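Local coordinates for protein transcriptional regulator (Enterococcus faecalis, PDB 3QFI) that is of unassigned function but is named a transcriptional regulator and belongs to the LytR-CpsA-Psr family, with a mixed alpha and beta fold, at residues L25-D30 with H81-G86; N93-Q96 with P102-H105. All blocks are in the same frame, centred on the assembly; numbering follows the deposited sequence.

Contact 1 of 2, residues L25-D30 with H81-G86; sequences LLMGID and HAYAFG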
ATOM      1  N   LEU A  25      -4.443   2.169   5.061  1.00  8.59           N
ATOM      2  CA  LEU A  25      -4.372   1.269   3.920  1.00  3.55           C
ATOM      3  C   LEU A  25      -4.838   2.034   2.685  1.00 13.84           C
ATOM      4  O   LEU A  25      -5.951   2.558   2.650  1.00 12.94           O
ATOM      5  CB  LEU A  25      -5.291   0.062   4.134  1.00 10.09           C
ATOM      6  CG  LEU A  25      -5.274  -0.964   2.996  1.00 20.66           C
ATOM      7  CD1 LEU A  25      -4.031  -1.834   3.148  1.00 26.02           C
ATOM      8  CD2 LEU A  25      -6.526  -1.836   3.014  1.00 29.57           C
ATOM      9  N   LEU A  26      -3.972   2.107   1.683  1.00  1.83           N
ATOM     10  CA  LEU A  26      -4.300   2.778   0.444  1.00  8.77           C
ATOM     11  C   LEU A  26      -4.593   1.691  -0.569  1.00 12.07           C
ATOM     12  O   LEU A  26      -3.790   0.761  -0.729  1.00 19.05           O
ATOM     13  CB  LEU A  26      -3.122   3.612  -0.060  1.00  4.60           C
ATOM     14  CG  LEU A  26      -2.349   4.464   0.951  1.00 10.54           C
ATOM     15  CD1 LEU A  26      -1.291   5.297   0.232  1.00  7.30           C
ATOM     16  CD2 LEU A  26      -3.295   5.361   1.693  1.00  1.00           C
ATOM     17  N   MET A  27      -5.738   1.792  -1.244  1.00  6.16           N
ATOM     18  CA  MET A  27      -6.102   0.806  -2.267  1.00 10.56           C
ATOM     19  C   MET A  27      -6.388   1.487  -3.596  1.00  8.52           C
ATOM     20  O   MET A  27      -6.977   2.559  -3.637  1.00  5.29           O
ATOM     21  CB  MET A  27      -7.341  -0.001  -1.858  1.00 12.18           C
ATOM     22  CG  MET A  27      -7.282  -0.639  -0.473  1.00 29.41           C
ATOM     23  SD  MET A  27      -8.599  -1.856  -0.244  1.00 23.86           S
ATOM     24  CE  MET A  27     -10.073  -0.809  -0.299  1.00 15.59           C
ATOM     25  N   GLY A  28      -5.951   0.846  -4.674  1.00  5.51           N
ATOM     26  CA  GLY A  28      -6.163   1.345  -6.018  1.00  6.09           C
ATOM     27  C   GLY A  28      -6.981   0.290  -6.739  1.00 13.64           C
ATOM     28  O   GLY A  28      -6.440  -0.706  -7.212  1.00 11.82           O
ATOM     29  N   ILE A  29      -8.293   0.509  -6.790  1.00 18.44           N
ATOM     30  CA  ILE A  29      -9.241  -0.403  -7.418  1.00 22.55           C
ATOM     31  C   ILE A  29      -9.563   0.064  -8.821  1.00 21.96           C
ATOM     32  O   ILE A  29      -9.744   1.251  -9.056  1.00 13.02           O
ATOM     33  CB  ILE A  29     -10.577  -0.459  -6.632  1.00 27.52           C
ATOM     34  CG1 ILE A  29     -10.309  -0.725  -5.155  1.00 29.33           C
ATOM     35  CG2 ILE A  29     -11.470  -1.564  -7.194  1.00 31.55           C
ATOM     36  CD1 ILE A  29      -9.591  -2.026  -4.905  1.00 28.76           C
ATOM     37  N   ASP A  30      -9.644  -0.878  -9.753  1.00 28.81           N
ATOM     38  CA  ASP A  30      -9.962  -0.549 -11.137  1.00 23.81           C
ATOM     39  C   ASP A  30     -11.436  -0.841 -11.389  1.00 24.49           C
ATOM     40  O   ASP A  30     -11.833  -1.970 -11.676  1.00 23.01           O
ATOM     41  CB  ASP A  30      -9.085  -1.369 -12.078  1.00 14.02           C
ATOM     42  CG  ASP A  30      -9.025  -0.783 -13.466  1.00 26.63           C
ATOM     43  OD1 ASP A  30      -8.088  -1.147 -14.209  1.00 38.57           O
ATOM     44  OD2 ASP A  30      -9.907   0.036 -13.827  1.00 26.47           O
ATOM     45  N   HIS A  81      -8.191 -11.530  -3.442  1.00 16.41           N
ATOM     46  CA  HIS A  81      -9.618 -11.825  -3.367  1.00 15.06           C
ATOM     47  C   HIS A  81     -10.334 -11.307  -2.134  1.00 19.64           C
ATOM     48  O   HIS A  81     -11.542 -11.506  -1.991  1.00 22.63           O
ATOM     49  CB  HIS A  81      -9.855 -13.331  -3.424  1.00 10.72           C
ATOM     50  CG  HIS A  81      -9.334 -13.983  -4.660  1.00 14.36           C
ATOM     51  ND1 HIS A  81      -9.237 -15.351  -4.789  1.00 11.61           N
ATOM     52  CD2 HIS A  81      -8.874 -13.459  -5.819  1.00 23.94           C
ATOM     53  CE1 HIS A  81      -8.734 -15.643  -5.973  1.00 13.53           C
ATOM     54  NE2 HIS A  81      -8.505 -14.514  -6.620  1.00 21.69           N
ATOM     55  N   ALA A  82      -9.605 -10.675  -1.225  1.00 14.49           N
ATOM     56  CA  ALA A  82     -10.239 -10.162  -0.012  1.00 23.39           C
ATOM     57  C   ALA A  82     -11.261  -9.089  -0.376  1.00 23.78           C
ATOM     58  O   ALA A  82     -12.450  -9.205  -0.055  1.00 11.43           O
ATOM     59  CB  ALA A  82      -9.193  -9.586   0.934  1.00 28.00           C
ATOM     60  N   TYR A  83     -10.789  -8.040  -1.041  1.00 20.87           N
ATOM     61  CA  TYR A  83     -11.673  -6.968  -1.440  1.00 14.38           C
ATOM     62  C   TYR A  83     -12.766  -7.495  -2.362  1.00 18.45           C
ATOM     63  O   TYR A  83     -13.930  -7.164  -2.183  1.00 19.67           O
ATOM     64  CB  TYR A  83     -10.886  -5.851  -2.123  1.00 15.93           C
ATOM     65  CG  TYR A  83     -11.756  -4.670  -2.506  1.00 21.00           C
ATOM     66  CD1 TYR A  83     -12.530  -4.708  -3.662  1.00 18.15           C
ATOM     67  CD2 TYR A  83     -11.846  -3.540  -1.692  1.00 14.33           C
ATOM     68  CE1 TYR A  83     -13.374  -3.662  -4.010  1.00  6.29           C
ATOM     69  CE2 TYR A  83     -12.695  -2.475  -2.032  1.00 18.06           C
ATOM     70  CZ  TYR A  83     -13.455  -2.550  -3.201  1.00 13.75           C
ATOM     71  OH  TYR A  83     -14.281  -1.522  -3.591  1.00 12.82           O
ATOM     72  N   ALA A  84     -12.394  -8.336  -3.323  1.00 23.05           N
ATOM     73  CA  ALA A  84     -13.336  -8.905  -4.294  1.00 20.31           C
ATOM     74  C   ALA A  84     -14.501  -9.721  -3.710  1.00 24.61           C
ATOM     75  O   ALA A  84     -15.549  -9.869  -4.350  1.00 19.50           O
ATOM     76  CB  ALA A  84     -12.564  -9.761  -5.305  1.00 24.10           C
ATOM     77  N   PHE A  85     -14.307 -10.245  -2.500  1.00 26.16           N
ATOM     78  CA  PHE A  85     -15.308 -11.056  -1.808  1.00 26.69           C
ATOM     79  C   PHE A  85     -16.144 -10.282  -0.791  1.00 26.65           C
ATOM     80  O   PHE A  85     -17.355 -10.517  -0.673  1.00 27.27           O
ATOM     81  CB  PHE A  85     -14.623 -12.238  -1.100  1.00 22.55           C
ATOM     82  CG  PHE A  85     -14.193 -13.344  -2.033  1.00 17.63           C
ATOM     83  CD1 PHE A  85     -13.444 -14.423  -1.560  1.00 13.18           C
ATOM     84  CD2 PHE A  85     -14.569 -13.324  -3.378  1.00 31.42           C
ATOM     85  CE1 PHE A  85     -13.084 -15.467  -2.412  1.00 19.28           C
ATOM     86  CE2 PHE A  85     -14.217 -14.356  -4.236  1.00 33.00           C
ATOM     87  CZ  PHE A  85     -13.471 -15.433  -3.753  1.00 32.16           C
ATOM     88  N   GLY A  86     -15.502  -9.370  -0.056  1.00 22.45           N
ATOM     89  CA  GLY A  86     -16.212  -8.600   0.954  1.00 22.26           C
ATOM     90  C   GLY A  86     -15.946  -7.107   0.982  1.00 18.11           C
ATOM     91  O   GLY A  86     -16.127  -6.452   2.010  1.00 14.46           O
TER
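Ile29 sets its delta methyl squarely on the ring of Tyr83. CD1 of Ile29 stands 4.0 Å from the centroid of the Tyr83 ring and only 2° off the ring normal, a CH-pi contact over the middle of one face. Further toward the phenol end, Ile29 CG1 lies 4.1 Å from Tyr83 CZ; CG1 and CD1 do the nearest touching. Met27 approaches obliquely: its CE is 3.5 Å from Tyr83 CD2, and its SD lies 5.1 Å from the ring centroid, 62° off the normal, in a Met-aromatic contact. A bend at chi3 carries the methyl to the ring.

This is helix-on-sheet packing, with the N-terminal part of helix 80-98 facing strand 22-28 and the loop just beyond it. The Tyr83 side chain, with CG anti to the backbone N (chi1 -177°), reaches across a backbone gap of 9.2 Å between the CA atoms of Ile29 and Tyr83; a large aromatic suits that distance. The inner part of the contact is the buried one: flexible Met27 is held between helix and sheet, touching Ala91 of the same helix and Ser108 of strand 105-109 as well. Toward the outside, Ile29 and Tyr83 are partly exposed and no hydrogen bond joins the segments. Ile29 also touches Asp43 there, and Asp30 next to it is exposed yet tied by hydrogen bonds to Gly32 and Asp43.

Contact 2 of 2, residues N93-Q96 with P102-H105; sequences NTVQ and PIHH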
ATOM      1  N   ASN A  93      -9.814  -5.961   7.310  1.00 18.51           N
ATOM      2  CA  ASN A  93      -9.639  -6.988   8.330  1.00 18.00           C
ATOM      3  C   ASN A  93      -8.527  -7.984   7.992  1.00 16.92           C
ATOM      4  O   ASN A  93      -7.672  -8.247   8.829  1.00 22.25           O
ATOM      5  CB  ASN A  93     -10.962  -7.726   8.578  1.00 20.37           C
ATOM      6  CG  ASN A  93     -11.956  -6.887   9.374  1.00 18.71           C
ATOM      7  OD1 ASN A  93     -12.989  -7.382   9.817  1.00  4.87           O
ATOM      8  ND2 ASN A  93     -11.643  -5.616   9.557  1.00 22.00           N
ATOM      9  N   THR A  94      -8.546  -8.514   6.770  1.00  8.67           N
ATOM     10  CA  THR A  94      -7.559  -9.476   6.281  1.00 14.74           C
ATOM     11  C   THR A  94      -6.143  -8.927   6.408  1.00 11.52           C
ATOM     12  O   THR A  94      -5.233  -9.624   6.863  1.00 22.30           O
ATOM     13  CB  THR A  94      -7.868  -9.854   4.798  1.00 16.07           C
ATOM     14  OG1 THR A  94      -8.944 -10.797   4.773  1.00 12.80           O
ATOM     15  CG2 THR A  94      -6.654 -10.450   4.095  1.00  5.52           C
ATOM     16  N   VAL A  95      -5.954  -7.680   6.004  1.00  1.00           N
ATOM     17  CA  VAL A  95      -4.650  -7.057   6.129  1.00  4.75           C
ATOM     18  C   VAL A  95      -4.298  -6.861   7.624  1.00  7.89           C
ATOM     19  O   VAL A  95      -3.146  -7.063   8.003  1.00  8.64           O
ATOM     20  CB  VAL A  95      -4.608  -5.700   5.375  1.00  1.85           C
ATOM     21  CG1 VAL A  95      -3.290  -5.004   5.631  1.00  1.00           C
ATOM     22  CG2 VAL A  95      -4.775  -5.934   3.866  1.00 13.64           C
ATOM     23  N   GLN A  96      -5.281  -6.486   8.459  1.00 13.54           N
ATOM     24  CA  GLN A  96      -5.063  -6.283   9.905  1.00 11.81           C
ATOM     25  C   GLN A  96      -4.573  -7.546  10.598  1.00 13.29           C
ATOM     26  O   GLN A  96      -3.902  -7.473  11.629  1.00 19.51           O
ATOM     27  CB  GLN A  96      -6.341  -5.825  10.636  1.00 10.52           C
ATOM     28  CG  GLN A  96      -6.658  -4.316  10.621  1.00 19.20           C
ATOM     29  CD  GLN A  96      -7.732  -3.907  11.656  1.00 16.81           C
ATOM     30  OE1 GLN A  96      -8.757  -4.576  11.809  1.00 15.98           O
ATOM     31  NE2 GLN A  96      -7.501  -2.794  12.346  1.00 22.24           N
ATOM     32  N   PRO A 102      -3.181  -2.569  13.694  1.00  8.01           N
ATOM     33  CA  PRO A 102      -4.513  -2.011  13.470  1.00 12.02           C
ATOM     34  C   PRO A 102      -4.443  -1.070  12.254  1.00 16.78           C
ATOM     35  O   PRO A 102      -3.434  -0.392  12.040  1.00  5.85           O
ATOM     36  CB  PRO A 102      -4.800  -1.271  14.776  1.00 12.52           C
ATOM     37  CG  PRO A 102      -3.439  -0.754  15.153  1.00  1.00           C
ATOM     38  CD  PRO A 102      -2.540  -1.959  14.874  1.00 15.62           C
ATOM     39  N   ILE A 103      -5.496  -1.085  11.444  1.00  8.64           N
ATOM     40  CA  ILE A 103      -5.594  -0.223  10.278  1.00  8.53           C
ATOM     41  C   ILE A 103      -6.569   0.852  10.706  1.00 11.36           C
ATOM     42  O   ILE A 103      -7.780   0.632  10.683  1.00 18.89           O
ATOM     43  CB  ILE A 103      -6.212  -0.936   9.063  1.00 14.17           C
ATOM     44  CG1 ILE A 103      -5.312  -2.073   8.592  1.00 13.36           C
ATOM     45  CG2 ILE A 103      -6.423   0.076   7.933  1.00 15.52           C
ATOM     46  CD1 ILE A 103      -3.929  -1.618   8.128  1.00  1.00           C
ATOM     47  N   HIS A 104      -6.052   2.007  11.095  1.00  8.71           N
ATOM     48  CA  HIS A 104      -6.896   3.100  11.560  1.00  4.13           C
ATOM     49  C   HIS A 104      -7.747   3.750  10.498  1.00 12.61           C
ATOM     50  O   HIS A 104      -8.895   4.132  10.748  1.00 21.83           O
ATOM     51  CB  HIS A 104      -6.024   4.156  12.203  1.00  1.00           C
ATOM     52  CG  HIS A 104      -5.182   3.617  13.305  1.00 14.68           C
ATOM     53  ND1 HIS A 104      -3.809   3.542  13.224  1.00 11.71           N
ATOM     54  CD2 HIS A 104      -5.525   3.064  14.491  1.00 16.62           C
ATOM     55  CE1 HIS A 104      -3.342   2.967  14.316  1.00 19.05           C
ATOM     56  NE2 HIS A 104      -4.362   2.667  15.101  1.00 10.95           N
ATOM     57  N   HIS A 105      -7.175   3.876   9.308  1.00 10.47           N
ATOM     58  CA  HIS A 105      -7.866   4.515   8.213  1.00 16.36           C
ATOM     59  C   HIS A 105      -7.602   3.814   6.887  1.00 17.73           C
ATOM     60  O   HIS A 105      -6.604   3.098   6.727  1.00 24.12           O
ATOM     61  CB  HIS A 105      -7.403   5.964   8.111  1.00  3.30           C
ATOM     62  CG  HIS A 105      -7.717   6.789   9.316  1.00 18.64           C
ATOM     63  ND1 HIS A 105      -9.004   7.140   9.660  1.00 19.07           N
ATOM     64  CD2 HIS A 105      -6.910   7.361  10.240  1.00 21.93           C
ATOM     65  CE1 HIS A 105      -8.977   7.895  10.744  1.00 22.81           C
ATOM     66  NE2 HIS A 105      -7.720   8.045  11.115  1.00 28.38           N
TER
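Val95 and Gln96 meet Ile103 and Pro102 in a local contact, part apolar and part polar, between the last turns of helix 80-98 and the loop that leads from that helix into strand 105-109. The chain doubles back closely enough to bring the CA atoms of Gln96 and Pro102 to 5.6 Å, and the two segments together bury 179 Å².

Gln96 contributes most of the helix side. Its CG is beside the backbone N (chi1 -84°), and the chain beyond runs extended across the loop, bringing CG to 3.3 Å from Ile103 CG1 and 3.7 Å from Ile103 CB. The two side chains pass at a slant, methylene against methylene, with the branched CB a little farther off. A glutamine suits this partly exposed border because its aliphatic stem can lie on Ile103 while its polar amide ends beside the backbone of Pro102 and Ile103, Gln96 CD lying 4.2 Å from Pro102 CA.

The arrangement is a helix-to-strand connection in an alpha/beta fold, in which the loop returns the chain from the helix layer to the sheet. Ile103 is the apolar residue turned inward at this return: it points toward the helix, is buried, and sends its CD1 to 4.3 Å from Val95 CG1. Val95, short and beta-branched, meets Ile103 through CG1 and also touches Leu25 of strand 22-28. Ile103 itself touches Leu25 too, and Ile92, one turn or so earlier in the helix.

Pro102, partly exposed, has no backbone N-H needing a partner, which suits a loop position lacking regular pairing. Its O is hydrogen-bonded to Ser23 OG, which ties the loop to strand 22-28. His104 turns away from the helix, and its ND1 is hydrogen-bonded to Ser23 N.

In the fold
Contacts 1 and 2 lie about 12 Å apart between centres, and both segments of contact 1 precede those of contact 2. Both use helix 80-98: contact 1 sets its first part against strand 22-28 and the loop beyond, contact 2 its last part against the return loop. The chain bends within range 80-98, and the part holding 81-86 lies back against the part holding 93-96, with Ala82 CB 4.0 Å from Thr94 OG1. Leu25 also joins the contacts: its CD1 is 4.1 Å from Val95 CG1, its CB is 4.0 Å from Ile103 CG2, and Leu25 N makes a probable hydrogen bond of 2.9 Å to His105 O, where strands 22-28 and 105-109 pair in parallel.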